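Local coordinates for polyketide biosynthesis 3-hydroxy-3-methylglutaryl-ACP synthase PksG (Bacillus subtilis, PDB 4YXQ), which catalyses the aldol condensation of acetyl-ACP with a carrier-bound beta-ketothioester polyketide intermediate during biosynthesis of the antibiotic bacillaene, at residues K71-L76 and Q131-A136. Residues are numbered along the deposited sequence; the frame is centred on the assembly and turned at random.
Sequences KDRIEL and QTSPGA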
# COMPACT_ATOMS: atom_id res chain seq x y z
N LYS A 71 14.14 7.96 18.09
CA LYS A 71 12.96 8.37 17.30
C LYS A 71 13.36 8.87 15.91
O LYS A 71 12.72 8.51 14.92
CB LYS A 71 12.24 9.49 18.03
CG LYS A 71 11.07 10.10 17.32
CD LYS A 71 10.57 11.30 18.11
CE LYS A 71 9.23 11.82 17.59
NZ LYS A 71 8.80 13.12 18.20
N ASP A 72 14.44 9.65 15.85
CA ASP A 72 15.00 10.12 14.58
C ASP A 72 15.54 9.01 13.70
O ASP A 72 15.77 9.26 12.54
CB ASP A 72 16.14 11.18 14.79
CG ASP A 72 15.62 12.59 15.11
OD1 ASP A 72 14.41 12.90 14.94
OD2 ASP A 72 16.43 13.40 15.61
N ARG A 73 15.75 7.81 14.23
CA ARG A 73 16.07 6.66 13.39
C ARG A 73 14.86 5.99 12.75
O ARG A 73 15.01 5.16 11.87
CB ARG A 73 16.90 5.61 14.14
CG ARG A 73 18.22 6.15 14.71
CD ARG A 73 19.14 6.77 13.66
NE ARG A 73 20.03 5.75 13.13
CZ ARG A 73 20.03 5.27 11.89
NH1 ARG A 73 19.19 5.72 10.96
NH2 ARG A 73 20.88 4.33 11.56
N ILE A 74 13.65 6.38 13.14
CA ILE A 74 12.46 5.95 12.41
C ILE A 74 12.45 6.57 11.02
O ILE A 74 12.24 7.76 10.86
CB ILE A 74 11.16 6.25 13.15
CG1 ILE A 74 11.09 5.38 14.42
CG2 ILE A 74 9.97 5.95 12.26
CD1 ILE A 74 10.03 5.80 15.41
N GLU A 75 12.67 5.71 10.03
CA GLU A 75 12.89 6.12 8.63
C GLU A 75 11.89 5.49 7.65
O GLU A 75 12.01 5.66 6.44
CB GLU A 75 14.31 5.74 8.22
CG GLU A 75 15.36 6.66 8.81
CD GLU A 75 16.77 6.20 8.48
OE1 GLU A 75 16.99 5.48 7.48
OE2 GLU A 75 17.67 6.56 9.25
N LEU A 76 10.92 4.76 8.18
CA LEU A 76 9.91 4.12 7.37
C LEU A 76 8.65 4.07 8.19
O LEU A 76 8.64 3.52 9.30
CB LEU A 76 10.35 2.70 7.02
CG LEU A 76 9.37 1.83 6.23
CD1 LEU A 76 9.07 2.47 4.86
CD2 LEU A 76 9.99 0.45 6.06
N GLN A 131 19.84 -3.73 5.50
CA GLN A 131 20.92 -2.84 5.96
C GLN A 131 21.24 -1.77 4.95
O GLN A 131 22.36 -1.31 4.88
CB GLN A 131 22.20 -3.63 6.28
CG GLN A 131 22.07 -4.47 7.53
CD GLN A 131 21.81 -3.62 8.75
OE1 GLN A 131 20.67 -3.42 9.15
NE2 GLN A 131 22.87 -3.11 9.34
N THR A 132 20.25 -1.32 4.20
CA THR A 132 20.41 -0.14 3.39
C THR A 132 20.52 1.13 4.28
O THR A 132 20.98 2.18 3.80
CB THR A 132 19.28 0.01 2.34
OG1 THR A 132 18.00 -0.11 2.97
CG2 THR A 132 19.44 -1.04 1.28
N SER A 133 20.09 1.05 5.54
CA SER A 133 20.28 2.16 6.49
C SER A 133 20.53 1.62 7.90
O SER A 133 19.62 1.56 8.70
CB SER A 133 19.05 3.04 6.49
OG SER A 133 19.22 4.12 7.36
N PRO A 134 21.77 1.19 8.18
CA PRO A 134 22.07 0.51 9.40
C PRO A 134 21.62 1.30 10.59
O PRO A 134 21.88 2.49 10.64
CB PRO A 134 23.60 0.41 9.38
CG PRO A 134 23.97 0.42 7.92
CD PRO A 134 22.97 1.38 7.34
N GLY A 135 21.00 0.63 11.56
CA GLY A 135 20.51 1.28 12.78
C GLY A 135 19.14 1.91 12.62
O GLY A 135 18.55 2.35 13.60
N ALA A 136 18.61 1.94 11.39
CA ALA A 136 17.29 2.52 11.17
C ALA A 136 16.23 1.63 11.77
O ALA A 136 16.44 0.45 11.99
CB ALA A 136 17.02 2.72 9.67
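Glu75 and Arg73 meet Ser133, Gly135 and Ala136 in a polar contact at the end of the thiolase-fold sheet where strands 74-80 and 137-144, parallel neighbours, begin; the second segment is the loop that leads from helix 116-130 into strand 137-144. The loop makes a type II beta turn from Ser133 to Ala136, closed by Ala136 N to Ser133 O at 2.9 Å, with Gly135 at positive phi. Ser133 OG, anti to its own N (chi1 -179°), donates to Glu75 OE1 at 2.6 Å, arriving on the syn side, 16° out of the carboxylate plane. The same OE1 takes a salt bridge from Arg234 and a hydrogen bond from Tyr193, both of the second subunit, so three partners converge on one oxygen at the dimer interface, which would favour a charged carboxylate. Ala136 CB packs over one face of the Glu75 carboxylate, 3.5 Å from OE1. Arg73, bent at chi2 and chi3, leans its guanidinium over the Gly135-Ala136 peptide near the rim of the group, though its exact position is uncertain. Backbone hydrogen bonds of Arg73 and Glu75 with Lys137 join the two strands. Arg73 NH1 bridges to the other carboxylate oxygen, Glu75 OE2.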